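Local atomic coordinates of lipoprotein (Mycoplasma mycoides subsp. capri, PDB entry 7ADK), a protein that probably acts as a chymotrypsin-like (PA clan) peptidase of the mycoplasma DUF31 family. Residues B[596-599]-B[604-607]; B[745-750]-B[770-775]; B[703-708]-B[716-721]; B[611-616]-B[697-702]; B[598-603]-B[710-715]. One frame throughout, in Å; residues are numbered along the deposited sequence.

Contact 1. Residues B[596-599]-B[604-607]; sequences FSDS and QTYA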
# COMPACT_ATOMS: atom_id res chain seq x y z
N PHE B 596 -23.94 18.26 -16.84
CA PHE B 596 -24.87 18.83 -15.87
C PHE B 596 -25.41 20.20 -16.33
O PHE B 596 -24.70 21.20 -16.28
CB PHE B 596 -24.19 18.89 -14.51
CG PHE B 596 -25.15 19.23 -13.40
CD1 PHE B 596 -25.94 18.23 -12.82
CD2 PHE B 596 -25.24 20.55 -12.91
CE1 PHE B 596 -26.80 18.53 -11.76
CE2 PHE B 596 -26.07 20.84 -11.84
CZ PHE B 596 -26.86 19.83 -11.26
N SER B 597 -26.66 20.24 -16.80
CA SER B 597 -27.25 21.42 -17.45
C SER B 597 -27.81 22.47 -16.49
O SER B 597 -27.88 23.64 -16.85
CB SER B 597 -28.32 20.95 -18.41
OG SER B 597 -29.29 20.22 -17.70
N ASP B 598 -28.20 22.09 -15.27
CA ASP B 598 -28.67 23.02 -14.25
C ASP B 598 -27.58 24.01 -13.82
O ASP B 598 -26.41 23.65 -13.66
CB ASP B 598 -29.22 22.30 -13.01
CG ASP B 598 -30.32 21.25 -13.21
OD1 ASP B 598 -30.92 21.19 -14.30
OD2 ASP B 598 -30.61 20.51 -12.24
N SER B 599 -27.96 25.26 -13.57
CA SER B 599 -27.12 26.25 -12.90
C SER B 599 -26.90 25.87 -11.44
O SER B 599 -27.86 25.89 -10.67
CB SER B 599 -27.84 27.59 -12.96
OG SER B 599 -27.16 28.58 -12.23
N GLN B 604 -32.60 26.54 -6.04
CA GLN B 604 -33.21 25.22 -6.10
C GLN B 604 -32.24 24.14 -6.60
O GLN B 604 -32.44 22.97 -6.31
CB GLN B 604 -34.52 25.24 -6.91
CG GLN B 604 -34.43 25.18 -8.44
CD GLN B 604 -33.93 26.45 -9.12
OE1 GLN B 604 -33.61 27.45 -8.51
NE2 GLN B 604 -33.84 26.45 -10.43
N THR B 605 -31.18 24.50 -7.33
CA THR B 605 -30.14 23.54 -7.72
C THR B 605 -29.19 23.27 -6.58
O THR B 605 -28.96 22.11 -6.26
CB THR B 605 -29.31 23.99 -8.91
OG1 THR B 605 -30.12 24.42 -9.97
CG2 THR B 605 -28.44 22.86 -9.45
N TYR B 606 -28.65 24.31 -5.94
CA TYR B 606 -27.70 24.13 -4.84
C TYR B 606 -28.31 23.32 -3.70
O TYR B 606 -27.66 22.43 -3.15
CB TYR B 606 -27.19 25.50 -4.37
CG TYR B 606 -26.04 25.39 -3.39
CD1 TYR B 606 -24.74 25.14 -3.87
CD2 TYR B 606 -26.27 25.42 -2.01
CE1 TYR B 606 -23.69 24.85 -2.98
CE2 TYR B 606 -25.23 25.12 -1.11
CZ TYR B 606 -23.95 24.80 -1.61
OH TYR B 606 -22.99 24.41 -0.75
N ALA B 607 -29.59 23.55 -3.38
CA ALA B 607 -30.29 22.84 -2.32
C ALA B 607 -30.36 21.32 -2.49
O ALA B 607 -30.60 20.61 -1.52
CB ALA B 607 -31.67 23.44 -2.18

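Contact 2. Residues B[745-750]-B[770-775]; sequences LEILPR and LLAVYH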
# COMPACT_ATOMS: atom_id res chain seq x y z
N LEU B 745 -16.30 29.45 -13.33
CA LEU B 745 -16.98 28.88 -12.17
C LEU B 745 -16.22 27.63 -11.72
O LEU B 745 -15.90 26.78 -12.55
CB LEU B 745 -18.44 28.58 -12.53
CG LEU B 745 -19.26 27.87 -11.43
CD1 LEU B 745 -19.42 28.72 -10.19
CD2 LEU B 745 -20.65 27.54 -11.96
N GLU B 746 -15.96 27.48 -10.42
CA GLU B 746 -15.24 26.34 -9.88
C GLU B 746 -15.82 25.82 -8.56
O GLU B 746 -16.54 26.51 -7.85
CB GLU B 746 -13.73 26.64 -9.75
CG GLU B 746 -13.07 26.91 -11.10
CD GLU B 746 -11.54 26.82 -11.11
OE1 GLU B 746 -10.90 26.64 -10.06
OE2 GLU B 746 -10.95 26.98 -12.20
N ILE B 747 -15.51 24.56 -8.29
CA ILE B 747 -16.08 23.71 -7.24
C ILE B 747 -14.99 23.23 -6.29
O ILE B 747 -13.88 22.95 -6.74
CB ILE B 747 -16.79 22.52 -7.93
CG1 ILE B 747 -17.88 22.94 -8.93
CG2 ILE B 747 -17.35 21.53 -6.92
CD1 ILE B 747 -19.02 23.77 -8.37
N LEU B 748 -15.29 23.12 -5.00
CA LEU B 748 -14.42 22.54 -3.97
C LEU B 748 -15.00 21.20 -3.46
O LEU B 748 -15.84 21.20 -2.56
CB LEU B 748 -14.17 23.53 -2.81
CG LEU B 748 -13.36 24.80 -3.07
CD1 LEU B 748 -12.01 24.48 -3.69
CD2 LEU B 748 -14.05 25.86 -3.93
N PRO B 749 -14.57 20.06 -4.02
CA PRO B 749 -14.87 18.73 -3.51
C PRO B 749 -14.43 18.47 -2.06
O PRO B 749 -13.32 18.85 -1.67
CB PRO B 749 -14.14 17.79 -4.47
CG PRO B 749 -13.08 18.65 -5.15
CD PRO B 749 -13.84 19.94 -5.28
N ARG B 750 -15.29 17.80 -1.28
CA ARG B 750 -15.13 17.60 0.18
C ARG B 750 -13.88 16.83 0.62
O ARG B 750 -13.10 17.37 1.40
CB ARG B 750 -16.41 16.95 0.74
CG ARG B 750 -16.39 16.72 2.25
CD ARG B 750 -17.66 16.01 2.69
NE ARG B 750 -17.69 15.81 4.14
CZ ARG B 750 -18.45 14.98 4.82
NH1 ARG B 750 -19.36 14.25 4.28
NH2 ARG B 750 -18.28 14.87 6.09
N LEU B 770 -21.58 14.59 -16.07
CA LEU B 770 -20.31 15.30 -15.93
C LEU B 770 -20.54 16.74 -15.47
O LEU B 770 -21.25 17.50 -16.11
CB LEU B 770 -19.59 15.29 -17.28
CG LEU B 770 -19.00 13.94 -17.70
CD1 LEU B 770 -18.58 14.02 -19.16
CD2 LEU B 770 -17.75 13.61 -16.91
N LEU B 771 -19.91 17.12 -14.36
CA LEU B 771 -20.23 18.35 -13.62
C LEU B 771 -19.03 19.30 -13.54
O LEU B 771 -19.15 20.47 -13.89
CB LEU B 771 -20.77 17.94 -12.24
CG LEU B 771 -21.00 19.10 -11.25
CD1 LEU B 771 -22.02 20.09 -11.75
CD2 LEU B 771 -21.51 18.52 -9.93
N ALA B 772 -17.88 18.79 -13.12
CA ALA B 772 -16.65 19.58 -13.04
C ALA B 772 -15.39 18.75 -13.33
O ALA B 772 -15.44 17.53 -13.34
CB ALA B 772 -16.60 20.31 -11.70
N VAL B 773 -14.26 19.40 -13.58
CA VAL B 773 -12.96 18.76 -13.86
C VAL B 773 -11.93 19.15 -12.82
O VAL B 773 -11.52 20.29 -12.78
CB VAL B 773 -12.42 19.15 -15.25
CG1 VAL B 773 -11.34 18.16 -15.65
CG2 VAL B 773 -13.51 19.20 -16.30
N TYR B 774 -11.48 18.23 -11.98
CA TYR B 774 -10.48 18.52 -10.94
C TYR B 774 -9.09 18.74 -11.52
O TYR B 774 -8.65 18.00 -12.40
CB TYR B 774 -10.46 17.38 -9.94
CG TYR B 774 -9.61 17.64 -8.74
CD1 TYR B 774 -10.17 18.30 -7.63
CD2 TYR B 774 -8.30 17.14 -8.68
CE1 TYR B 774 -9.44 18.40 -6.44
CE2 TYR B 774 -7.56 17.25 -7.50
CZ TYR B 774 -8.14 17.87 -6.37
OH TYR B 774 -7.47 17.86 -5.20
N HIS B 775 -8.35 19.72 -10.99
CA HIS B 775 -7.01 20.03 -11.51
C HIS B 775 -5.94 20.43 -10.48
O HIS B 775 -4.77 20.12 -10.71
CB HIS B 775 -7.09 21.08 -12.61
CG HIS B 775 -7.30 22.50 -12.14
ND1 HIS B 775 -8.52 23.09 -11.87
CD2 HIS B 775 -6.32 23.41 -11.93
CE1 HIS B 775 -8.24 24.35 -11.51
NE2 HIS B 775 -6.93 24.57 -11.54

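Contact 3. Residues B[703-708]-B[716-721]; sequences YRSFID and FITVNK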
# COMPACT_ATOMS: atom_id res chain seq x y z
N TYR B 703 -10.82 29.23 -0.22
CA TYR B 703 -11.15 29.14 -1.64
C TYR B 703 -12.57 29.61 -2.01
O TYR B 703 -12.82 29.90 -3.18
CB TYR B 703 -10.93 27.70 -2.10
CG TYR B 703 -9.49 27.24 -2.20
CD1 TYR B 703 -8.58 27.98 -2.97
CD2 TYR B 703 -9.06 26.05 -1.59
CE1 TYR B 703 -7.25 27.56 -3.11
CE2 TYR B 703 -7.73 25.62 -1.74
CZ TYR B 703 -6.82 26.38 -2.49
OH TYR B 703 -5.53 25.99 -2.60
N ARG B 704 -13.52 29.66 -1.07
CA ARG B 704 -14.91 30.02 -1.35
C ARG B 704 -15.07 31.49 -1.75
O ARG B 704 -14.65 32.39 -1.03
CB ARG B 704 -15.78 29.69 -0.13
CG ARG B 704 -17.28 29.68 -0.43
CD ARG B 704 -18.11 29.78 0.85
NE ARG B 704 -17.70 28.81 1.87
CZ ARG B 704 -18.30 28.56 3.01
NH1 ARG B 704 -19.44 29.07 3.34
NH2 ARG B 704 -17.76 27.75 3.87
N SER B 705 -15.79 31.74 -2.83
CA SER B 705 -16.24 33.08 -3.24
C SER B 705 -17.68 33.35 -2.81
O SER B 705 -17.96 34.40 -2.24
CB SER B 705 -16.08 33.29 -4.75
OG SER B 705 -16.48 34.57 -5.19
N PHE B 706 -18.62 32.44 -3.11
CA PHE B 706 -20.04 32.66 -2.87
C PHE B 706 -20.40 32.19 -1.46
O PHE B 706 -20.48 31.01 -1.16
CB PHE B 706 -20.86 31.96 -3.94
CG PHE B 706 -20.57 32.49 -5.33
CD1 PHE B 706 -21.00 33.78 -5.70
CD2 PHE B 706 -19.80 31.73 -6.22
CE1 PHE B 706 -20.65 34.28 -6.96
CE2 PHE B 706 -19.48 32.22 -7.49
CZ PHE B 706 -19.91 33.50 -7.86
N ILE B 707 -20.56 33.15 -0.56
CA ILE B 707 -20.44 32.91 0.87
C ILE B 707 -21.51 32.00 1.49
O ILE B 707 -21.19 31.10 2.25
CB ILE B 707 -20.30 34.28 1.54
CG1 ILE B 707 -18.91 34.89 1.24
CG2 ILE B 707 -20.58 34.24 3.03
CD1 ILE B 707 -17.69 33.99 1.28
N ASP B 708 -22.77 32.16 1.10
CA ASP B 708 -23.87 31.28 1.50
C ASP B 708 -23.94 29.97 0.67
O ASP B 708 -24.95 29.26 0.72
CB ASP B 708 -25.18 32.06 1.52
CG ASP B 708 -25.68 32.62 0.19
OD1 ASP B 708 -24.94 32.67 -0.81
OD2 ASP B 708 -26.85 33.05 0.14
N PHE B 716 -11.29 33.69 -10.95
CA PHE B 716 -10.45 34.87 -11.16
C PHE B 716 -10.42 35.79 -9.94
O PHE B 716 -9.34 36.25 -9.55
CB PHE B 716 -10.81 35.58 -12.46
CG PHE B 716 -9.85 36.69 -12.79
CD1 PHE B 716 -8.60 36.40 -13.37
CD2 PHE B 716 -10.16 38.01 -12.43
CE1 PHE B 716 -7.66 37.42 -13.57
CE2 PHE B 716 -9.21 39.04 -12.64
CZ PHE B 716 -7.96 38.74 -13.19
N ILE B 717 -11.54 35.99 -9.25
CA ILE B 717 -11.61 36.79 -8.02
C ILE B 717 -10.90 36.12 -6.82
O ILE B 717 -10.67 36.79 -5.82
CB ILE B 717 -13.08 37.17 -7.72
CG1 ILE B 717 -13.72 37.95 -8.88
CG2 ILE B 717 -13.29 37.96 -6.42
CD1 ILE B 717 -13.09 39.31 -9.19
N THR B 718 -10.48 34.85 -6.92
CA THR B 718 -10.12 34.04 -5.75
C THR B 718 -8.79 33.27 -5.90
O THR B 718 -7.99 33.21 -4.97
CB THR B 718 -11.26 33.04 -5.44
OG1 THR B 718 -12.52 33.65 -5.55
CG2 THR B 718 -11.14 32.46 -4.09
N VAL B 719 -8.56 32.67 -7.07
CA VAL B 719 -7.56 31.64 -7.39
C VAL B 719 -6.97 31.89 -8.79
O VAL B 719 -6.77 30.97 -9.57
CB VAL B 719 -8.13 30.21 -7.23
CG1 VAL B 719 -7.04 29.15 -7.12
CG2 VAL B 719 -8.99 30.03 -5.99
N ASN B 720 -6.73 33.16 -9.15
CA ASN B 720 -6.24 33.59 -10.47
C ASN B 720 -4.88 32.97 -10.88
O ASN B 720 -4.58 32.86 -12.06
CB ASN B 720 -6.18 35.13 -10.53
CG ASN B 720 -5.74 35.81 -9.24
OD1 ASN B 720 -4.58 35.78 -8.85
ND2 ASN B 720 -6.65 36.37 -8.50
N LYS B 721 -4.10 32.53 -9.89
CA LYS B 721 -2.76 31.95 -10.00
C LYS B 721 -2.59 30.87 -8.92
O LYS B 721 -3.09 31.04 -7.81
CB LYS B 721 -1.76 33.12 -9.91
CG LYS B 721 -0.26 32.82 -10.02
CD LYS B 721 0.46 32.50 -8.71
CE LYS B 721 0.40 33.62 -7.66
NZ LYS B 721 1.28 33.37 -6.52

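Contact 4. Residues B[611-616]-B[697-702]; sequences RPLDFD and FSYQIG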
# COMPACT_ATOMS: atom_id res chain seq x y z
N ARG B 611 -26.11 19.30 1.95
CA ARG B 611 -26.22 18.24 2.96
C ARG B 611 -26.63 18.76 4.35
O ARG B 611 -26.17 19.83 4.75
CB ARG B 611 -24.91 17.44 3.04
CG ARG B 611 -23.75 18.18 3.74
CD ARG B 611 -22.46 17.37 3.70
NE ARG B 611 -21.36 18.02 4.43
CZ ARG B 611 -20.98 17.77 5.66
NH1 ARG B 611 -19.96 18.38 6.16
NH2 ARG B 611 -21.60 16.93 6.42
N PRO B 612 -27.39 17.99 5.16
CA PRO B 612 -27.45 18.23 6.60
C PRO B 612 -26.12 17.86 7.25
O PRO B 612 -25.45 16.93 6.81
CB PRO B 612 -28.59 17.34 7.07
CG PRO B 612 -28.55 16.15 6.14
CD PRO B 612 -28.06 16.75 4.83
N LEU B 613 -25.70 18.55 8.32
CA LEU B 613 -24.46 18.20 9.04
C LEU B 613 -24.57 16.85 9.74
O LEU B 613 -23.61 16.08 9.80
CB LEU B 613 -24.10 19.26 10.09
CG LEU B 613 -24.00 20.70 9.58
CD1 LEU B 613 -23.78 21.63 10.77
CD2 LEU B 613 -22.88 20.91 8.56
N ASP B 614 -25.77 16.56 10.26
CA ASP B 614 -26.18 15.34 10.92
C ASP B 614 -27.67 15.07 10.68
O ASP B 614 -28.45 15.97 10.36
CB ASP B 614 -25.88 15.39 12.42
CG ASP B 614 -26.42 16.61 13.16
OD1 ASP B 614 -27.24 17.40 12.64
OD2 ASP B 614 -25.98 16.80 14.31
N PHE B 615 -28.09 13.83 10.85
CA PHE B 615 -29.47 13.40 10.71
C PHE B 615 -29.72 12.21 11.63
O PHE B 615 -28.77 11.59 12.11
CB PHE B 615 -29.79 13.08 9.24
CG PHE B 615 -29.31 11.74 8.71
CD1 PHE B 615 -27.95 11.44 8.65
CD2 PHE B 615 -30.24 10.81 8.22
CE1 PHE B 615 -27.51 10.21 8.14
CE2 PHE B 615 -29.81 9.59 7.69
CZ PHE B 615 -28.45 9.29 7.67
N ASP B 616 -30.98 11.88 11.91
CA ASP B 616 -31.34 10.65 12.61
C ASP B 616 -31.48 9.49 11.61
O ASP B 616 -32.44 9.44 10.84
CB ASP B 616 -32.63 10.90 13.39
CG ASP B 616 -33.00 9.74 14.31
OD1 ASP B 616 -32.41 8.65 14.22
OD2 ASP B 616 -33.93 9.93 15.13
N PHE B 697 -19.86 19.29 -1.34
CA PHE B 697 -19.01 20.47 -1.28
C PHE B 697 -18.30 20.67 0.07
O PHE B 697 -18.78 20.30 1.13
CB PHE B 697 -19.86 21.68 -1.64
CG PHE B 697 -20.60 21.62 -2.96
CD1 PHE B 697 -19.90 21.38 -4.16
CD2 PHE B 697 -21.99 21.84 -3.01
CE1 PHE B 697 -20.58 21.34 -5.38
CE2 PHE B 697 -22.66 21.87 -4.24
CZ PHE B 697 -21.95 21.61 -5.42
N SER B 698 -17.11 21.26 0.02
CA SER B 698 -16.23 21.53 1.15
C SER B 698 -16.57 22.83 1.88
O SER B 698 -16.78 23.87 1.27
CB SER B 698 -14.81 21.62 0.60
OG SER B 698 -13.87 21.72 1.63
N TYR B 699 -16.56 22.82 3.21
CA TYR B 699 -16.71 24.01 4.07
C TYR B 699 -15.34 24.69 4.30
O TYR B 699 -15.06 25.20 5.39
CB TYR B 699 -17.47 23.64 5.37
CG TYR B 699 -18.96 23.34 5.28
CD1 TYR B 699 -19.46 22.32 4.44
CD2 TYR B 699 -19.87 24.06 6.08
CE1 TYR B 699 -20.84 22.03 4.40
CE2 TYR B 699 -21.25 23.77 6.06
CZ TYR B 699 -21.73 22.75 5.21
OH TYR B 699 -23.05 22.43 5.22
N GLN B 700 -14.45 24.71 3.31
CA GLN B 700 -13.23 25.53 3.32
C GLN B 700 -13.55 27.02 3.09
O GLN B 700 -14.27 27.35 2.14
CB GLN B 700 -12.26 24.99 2.25
CG GLN B 700 -10.79 25.00 2.71
CD GLN B 700 -10.15 26.36 2.72
OE1 GLN B 700 -10.11 27.08 1.74
NE2 GLN B 700 -9.59 26.78 3.82
N ILE B 701 -13.05 27.92 3.94
CA ILE B 701 -13.32 29.37 3.81
C ILE B 701 -12.44 30.03 2.75
O ILE B 701 -12.90 30.88 1.99
CB ILE B 701 -13.16 30.06 5.18
CG1 ILE B 701 -14.15 29.54 6.24
CG2 ILE B 701 -13.23 31.59 5.09
CD1 ILE B 701 -15.60 29.92 6.03
N GLY B 702 -11.17 29.65 2.66
CA GLY B 702 -10.17 30.34 1.85
C GLY B 702 -10.47 30.37 0.37
O GLY B 702 -10.39 31.43 -0.25

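Contact 5. Residues B[598-603]-B[710-715]; sequences DSLLNE and PGLTDA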
# COMPACT_ATOMS: atom_id res chain seq x y z
N ASP B 598 -28.20 22.09 -15.27
CA ASP B 598 -28.67 23.02 -14.25
C ASP B 598 -27.58 24.01 -13.82
O ASP B 598 -26.41 23.65 -13.66
CB ASP B 598 -29.22 22.30 -13.01
CG ASP B 598 -30.32 21.25 -13.21
OD1 ASP B 598 -30.92 21.19 -14.30
OD2 ASP B 598 -30.61 20.51 -12.24
N SER B 599 -27.96 25.26 -13.57
CA SER B 599 -27.12 26.25 -12.90
C SER B 599 -26.90 25.87 -11.44
O SER B 599 -27.86 25.89 -10.67
CB SER B 599 -27.84 27.59 -12.96
OG SER B 599 -27.16 28.58 -12.23
N LEU B 600 -25.68 25.57 -11.01
CA LEU B 600 -25.36 25.35 -9.58
C LEU B 600 -25.50 26.62 -8.71
O LEU B 600 -25.43 26.53 -7.49
CB LEU B 600 -23.94 24.75 -9.45
CG LEU B 600 -23.89 23.25 -9.09
CD1 LEU B 600 -22.44 22.83 -8.95
CD2 LEU B 600 -24.57 22.91 -7.76
N LEU B 601 -25.68 27.79 -9.32
CA LEU B 601 -25.84 29.09 -8.66
C LEU B 601 -27.30 29.43 -8.32
O LEU B 601 -27.55 30.16 -7.36
CB LEU B 601 -25.22 30.16 -9.57
CG LEU B 601 -23.68 30.05 -9.67
CD1 LEU B 601 -23.20 30.68 -10.96
CD2 LEU B 601 -22.97 30.75 -8.51
N ASN B 602 -28.27 28.88 -9.05
CA ASN B 602 -29.69 28.98 -8.71
C ASN B 602 -30.00 28.23 -7.41
O ASN B 602 -29.44 27.18 -7.14
CB ASN B 602 -30.57 28.46 -9.85
CG ASN B 602 -30.47 29.13 -11.21
OD1 ASN B 602 -31.06 28.68 -12.17
ND2 ASN B 602 -29.73 30.20 -11.35
N GLU B 603 -30.88 28.77 -6.58
CA GLU B 603 -31.05 28.27 -5.20
C GLU B 603 -31.69 26.87 -5.13
O GLU B 603 -31.32 26.07 -4.27
CB GLU B 603 -31.86 29.30 -4.39
CG GLU B 603 -31.77 29.14 -2.87
CD GLU B 603 -30.34 29.22 -2.33
OE1 GLU B 603 -30.06 28.64 -1.25
OE2 GLU B 603 -29.47 29.86 -2.95
N PRO B 710 -21.30 26.95 0.38
CA PRO B 710 -20.05 26.26 0.67
C PRO B 710 -19.55 25.43 -0.51
O PRO B 710 -20.33 24.74 -1.17
CB PRO B 710 -20.25 25.46 1.95
CG PRO B 710 -21.76 25.42 2.13
CD PRO B 710 -22.27 26.67 1.42
N GLY B 711 -18.28 25.58 -0.81
CA GLY B 711 -17.58 25.02 -1.96
C GLY B 711 -17.95 25.52 -3.35
O GLY B 711 -17.57 24.85 -4.31
N LEU B 712 -18.60 26.66 -3.53
CA LEU B 712 -18.68 27.35 -4.83
C LEU B 712 -17.70 28.52 -4.87
O LEU B 712 -17.58 29.31 -3.93
CB LEU B 712 -20.08 27.87 -5.16
CG LEU B 712 -21.23 26.86 -5.25
CD1 LEU B 712 -22.44 27.55 -5.88
CD2 LEU B 712 -20.93 25.65 -6.12
N THR B 713 -17.00 28.69 -6.00
CA THR B 713 -16.07 29.80 -6.20
C THR B 713 -16.08 30.38 -7.61
O THR B 713 -16.52 29.75 -8.56
CB THR B 713 -14.66 29.46 -5.69
OG1 THR B 713 -13.95 30.66 -5.53
CG2 THR B 713 -13.80 28.58 -6.58
N ASP B 714 -15.60 31.61 -7.74
CA ASP B 714 -15.25 32.21 -9.02
C ASP B 714 -13.73 32.33 -9.03
O ASP B 714 -13.13 32.98 -8.16
CB ASP B 714 -15.98 33.56 -9.17
CG ASP B 714 -15.59 34.43 -10.38
OD1 ASP B 714 -14.62 34.12 -11.09
OD2 ASP B 714 -16.25 35.49 -10.58
N ALA B 715 -13.09 31.63 -9.96
CA ALA B 715 -11.65 31.44 -9.95
C ALA B 715 -10.88 32.75 -10.10
O ALA B 715 -9.89 32.92 -9.41
CB ALA B 715 -11.27 30.48 -11.05

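Contact 1. Residues B[596-599]-B[604-607]
The turn that carries the chain from strand 594-595 into the short helix 603-606 is closed by Thr-605, whose side chain reaches back to Phe-596, Asp-598 and Ser-599. Its hydroxyl is the polar half of the contact: OG1 of Thr-605 donates to the carbonyl O of Ser-599 over 2.8 Å, with the donor standing 37° above the carbonyl plane and off either lone pair. The methyl is the apolar half. With CG2 anti to the backbone N of Thr-605, the two branches straddle the carbonyl of Ser-599, and the methyl is sent towards the loop. There CG2 of Thr-605 lies 3.7 Å from CB of Asp-598, so it packs on the aliphatic root of that residue while the carboxylate is engaged by Lys-608 in a salt bridge. The hydroxyl of Ser-599 is likewise occupied, by Asp-792. The ring of Phe-596 arrives from the direction opposite to Thr-605 and presents its edge. The methyl sits in the ring plane, where CG2 of Thr-605 is 3.9 Å from both CE2 and CZ of Phe-596.

Contact 2. Residues B[745-750]-B[770-775]
The backbones of 745-750 and 770-775 run nearly at right angles where they touch, 84° apart, and come nearest at Ile-747 and Ala-772, with 7.1 Å between their CA atoms. Both belong to the same curled mixed sheet and each pairs with strand 783-792, so the contact joins two strands that both pair with a third. Such curling is consistent with the beta-barrel architecture of PA clan peptidases. A classic beta bulge, in which Leu-771 and Ala-772 both face Val-763, lies in the second strand just here.

Three side-chain pairs bridge the gap. CG1 of Ile-747, anti to its own carbonyl carbon, rests 4.0 Å from CB of Ala-772. Further along, Pro-749 approaches Tyr-774 obliquely, its CG 3.8 Å from CD1 of Tyr-774; the phenol oxygen of Tyr-774 is bonded to Ser-777. At the other end the extended Glu-746 sets its carboxylate almost perpendicular to the imidazole of His-775, the planes 82° apart. OE1 of Glu-746 lies at the ring edge, 3.8 Å from CE1 of His-775.

Two of the three pairs are thus apolar, and the third, Glu-746 with His-775, is polar but not hydrogen-bonded. The segments are therefore joined by side-chain packing, with the backbone bonding supplied by neighbouring strands.

Contact 3. Residues B[703-708]-B[716-721]
Tyr-703 and Val-719 cross at about a right angle, the tyrosine side chain running past the valine so that CD1 of Tyr-703 comes within 3.7 Å of CG2 of Val-719. The meeting is oblique with respect to the ring. Placing CG of Tyr-703 beside the backbone N, anti to the carbonyl carbon (chi1 -71°), brings the ring nearer to the helical turn than its CB bond alone would suggest. Beyond it the phenol oxygen is held by Asn-778, and Lys-250 makes a cation-pi contact with the ring.

Thr-718 points toward the loop and splits its two branches between two residues. Its methyl is directed at the backbone of Tyr-703, CG2 of Thr-718 lying 3.2 Å from the carbonyl O of Tyr-703; the hydrogen bond to that oxygen comes from the hydroxyl of Thr-713. The other branch, OG1 of Thr-718, faces CB of Ser-705 at 3.7 Å, while bonding back to the carbonyl of Asp-714.

Each side is also braced internally. NH1 of Arg-704 donates to O of Ile-707 over 2.9 Å, the acceptor lying in the guanidinium plane. In the helical segment ND2 of Asn-720 gives O of Phe-716 an almost straight bond of 2.9 Å, with an N-H...O angle of 172°, tying off the turn.

The whole is a strand-to-helix junction: strand 712-714 leads into a weakly bonded helical turn, whose N-cap is Asp-714, and the preceding loop 703-708 folds back to pack against it.

Contact 4. Residues B[611-616]-B[697-702]
Tyr-699 is the tight part of this contact: its ring is met from one side by two side chains of the 611-616 loop, Arg-611 and Leu-613. From Leu-613 comes one methyl: CD2 lies 3.7 Å from OH of Tyr-699 and 4.0 Å from CZ, so it packs against the phenol end of the ring. The arginine meets another corner, where NE of Arg-611 is 4.0 Å from CE1 of Tyr-699 and NH1 of Arg-611 is 4.1 Å from the same carbon. The guanidinium does not lie flat on the ring; their planes are 71° apart and the approach is oblique. Arg-611 begins with CG wedged between its backbone N and carbonyl carbon (chi1 74°) and then runs extended from CG to NE, which carries the head group along to the tyrosine. No hydrogen bond joins the segments, so this part is held by packing alone.

The rest of 611-616 is looser. The CB of Pro-612 points away from 697-702, and the residue is exposed; from Asp-614 onward the chain leaves the neighbourhood of 697-702. Out there Asp-614 packs on an aromatic side chain of another protein chain, and Asp-616 on that chain's backbone, while Lys-618 and Lys-619 pair with the carboxylate of Asp-616.

Around the tyrosine the walls are helical: helix 165-173 touches Leu-613 and Tyr-699 through Tyr-171, and helix 176-192 reaches Tyr-699 through Gln-176 and Arg-179. Strand 783-792 touches the neighbouring Ser-698 and Gln-700 through Thr-783.

Contact 5. Residues B[598-603]-B[710-715]
OG of Ser-599, just ahead of the two leucines that meet Leu-712, is gripped by three groups: weakly by the backbone N of Leu-601 and the backbone N of Asn-602, each 3.4 Å from OG, and by OD1 of Asp-792, which also bonds ND2 of Asn-602. With a further weak backbone bond from N of Asn-602 to O of Ser-599, the chain is bent into a tight turn whose serine bonds resemble a loose ST turn, and Asn-602 comes to the N-cap position of helix 603-606.

That bend presents Leu-600 and Leu-601 to strand 712-714, an antiparallel partner of strand 737-747 in the curled mixed sheet of this probable PA clan peptidase. Leu-712 points its side chain at the turn and its two methyls take separate neighbours. CD2 of Leu-712 sits 4.3 Å from CD1 of Leu-600. The other methyl, CD1 of Leu-712, is 4.2 Å from CD2 of Leu-601 and lies 3.5 Å from the carbonyl O of Leu-600. Leu-712 has CG anti to its carbonyl carbon (chi1 -60°), and chi2 of -168° extends CD1 outward to the turn. Ile-747 touches both Leu-600 and Leu-712 from the neighbouring strand. Just before the strand, Gly-711 adopts a positive phi of 68°, and its backbone bonds to Leu-748.

All five contacts are largely buried, but contact 2 is the most central, its centre about 10 Å from that of the chain, and contact 1 the farthest out, centre to centre about 24 Å. Contacts 1 and 5 share Asp-598 and Ser-599 and build one turn: the first closes it on its own helix with a hydroxyl bond, the second presses it on a strand with leucines. Contacts 2 and 5 are joined through backbone bonds between strands 737-747 and 712-714, and contact 3 packs what follows that second strand. Contact 4, between two loops, is the one with another protein chain in reach. Contact 1 alone has a hydrogen bond between its segments; the others depend on packing.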